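Side-chain contact in aldehyde reductase YahK (Escherichia coli, PDB 1UUF), which reduces a wide range of aldehydes to their alcohols with zinc as cofactor, strongly preferring NADPH over NADH as electron donor: residues V173-C178 against R359-N364. Residues are numbered along the deposited sequence; the frame is centred on the assembly and turned at random.
With ZN (zinc ion), chain C.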
# COMPACT_ATOMS: atom_id res chain seq x y z
N VAL A 173 15.10 17.04 22.91
CA VAL A 173 13.71 16.61 22.76
C VAL A 173 13.06 17.30 21.55
O VAL A 173 12.16 16.75 20.92
CB VAL A 173 12.89 16.98 24.03
CG1 VAL A 173 11.41 16.77 23.79
CG2 VAL A 173 13.36 16.12 25.20
N ALA A 174 13.55 18.49 21.22
CA ALA A 174 13.00 19.28 20.12
C ALA A 174 12.68 18.51 18.83
O ALA A 174 11.56 18.56 18.35
CB ALA A 174 13.93 20.46 19.83
N PRO A 175 13.66 17.78 18.27
CA PRO A 175 13.41 17.03 17.03
C PRO A 175 12.29 15.99 17.10
O PRO A 175 11.77 15.55 16.08
CB PRO A 175 14.77 16.40 16.72
CG PRO A 175 15.75 17.36 17.35
CD PRO A 175 15.07 17.65 18.67
N LEU A 176 11.92 15.59 18.31
CA LEU A 176 10.86 14.60 18.46
C LEU A 176 9.54 15.16 17.93
O LEU A 176 8.70 14.41 17.44
CB LEU A 176 10.70 14.21 19.93
CG LEU A 176 11.88 13.51 20.60
CD1 LEU A 176 11.50 13.12 22.03
CD2 LEU A 176 12.26 12.27 19.81
N LEU A 177 9.37 16.47 18.01
CA LEU A 177 8.14 17.12 17.56
C LEU A 177 7.78 16.96 16.08
O LEU A 177 6.65 17.23 15.68
CB LEU A 177 8.15 18.59 17.97
CG LEU A 177 7.80 18.86 19.45
CD1 LEU A 177 6.38 18.38 19.73
CD2 LEU A 177 8.78 18.14 20.37
N CYS A 178 8.75 16.56 15.26
CA CYS A 178 8.47 16.30 13.85
C CYS A 178 9.18 15.03 13.42
O CYS A 178 8.53 14.03 13.10
CB CYS A 178 8.89 17.44 12.93
SG CYS A 178 8.44 17.03 11.20
N ARG A 359 20.73 15.84 13.92
CA ARG A 359 19.75 16.91 13.82
C ARG A 359 20.30 18.21 14.37
O ARG A 359 20.88 18.24 15.46
CB ARG A 359 18.50 16.51 14.62
CG ARG A 359 17.23 16.31 13.80
CD ARG A 359 16.67 17.63 13.32
NE ARG A 359 15.33 17.49 12.76
CZ ARG A 359 15.05 16.91 11.60
NH1 ARG A 359 16.03 16.40 10.86
NH2 ARG A 359 13.80 16.84 11.17
N PHE A 360 20.13 19.29 13.62
CA PHE A 360 20.57 20.59 14.10
C PHE A 360 19.44 21.14 14.96
O PHE A 360 18.27 20.96 14.65
CB PHE A 360 20.82 21.56 12.94
CG PHE A 360 22.09 21.31 12.19
CD1 PHE A 360 22.06 20.83 10.88
CD2 PHE A 360 23.32 21.56 12.79
CE1 PHE A 360 23.24 20.61 10.18
CE2 PHE A 360 24.51 21.34 12.09
CZ PHE A 360 24.47 20.86 10.79
N VAL A 361 19.80 21.80 16.06
CA VAL A 361 18.82 22.41 16.94
C VAL A 361 19.29 23.81 17.27
O VAL A 361 20.40 24.02 17.75
CB VAL A 361 18.62 21.60 18.24
CG1 VAL A 361 17.70 22.37 19.20
CG2 VAL A 361 18.00 20.26 17.92
N ILE A 362 18.42 24.78 17.00
CA ILE A 362 18.72 26.18 17.25
C ILE A 362 18.56 26.55 18.73
O ILE A 362 17.58 26.16 19.37
CB ILE A 362 17.78 27.10 16.43
CG1 ILE A 362 17.97 26.83 14.94
CG2 ILE A 362 18.05 28.56 16.77
CD1 ILE A 362 16.79 27.27 14.10
N ASP A 363 19.53 27.29 19.25
CA ASP A 363 19.49 27.77 20.63
C ASP A 363 18.81 29.12 20.45
O ASP A 363 19.47 30.11 20.14
CB ASP A 363 20.92 27.98 21.14
CG ASP A 363 20.96 28.32 22.62
OD1 ASP A 363 19.95 28.81 23.16
OD2 ASP A 363 22.03 28.11 23.23
N ASN A 364 17.49 29.16 20.62
CA ASN A 364 16.74 30.39 20.41
C ASN A 364 17.15 31.58 21.26
O ASN A 364 16.83 32.72 20.92
CB ASN A 364 15.24 30.12 20.56
CG ASN A 364 14.72 29.20 19.47
OD1 ASN A 364 15.18 28.07 19.32
ND2 ASN A 364 13.76 29.69 18.69
ZN ZN C . 9.31 18.72 9.73
O HOH W 1 8.06 18.07 7.93
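P175 packs its ring onto V361 and R359, joining the turn that leads into helix 176-189 to strand 359-363 in the GroES-like catalytic domain of this zinc-containing alcohol dehydrogenase. The contact across the two segments is apolar and buried. P175 CG meets V361, lying 3.7 Å from V361 CG2, the two side chains crossing at about a right angle, while P175 CB faces the arginine. With CG1 anti to the backbone N (chi1 174°), V361 turns CG2 to the proline and CG1 to A174, whose CB stands 4.3 Å from V361 CG1. Alongside, the proline and the aliphatic part of R359 slide past each other in opposite directions, with P175 CB 3.8 Å from R359 CG. A bend at chi2 (-73°) carries the arginine chain along the ring toward the metal site, where its NE makes a salt bridge with E83. A methionine here would probably leave E83 without this cationic mate beside the zinc site. Metal coordination is the third element. C178, in the first turn of the helix, where its N bonds to P175 O at 3.3 Å, shares the catalytic zinc with C60, H82 and a water. Its SG binds the zinc at 2.4 Å, and the water oxygen lies 2.3 Å from the metal.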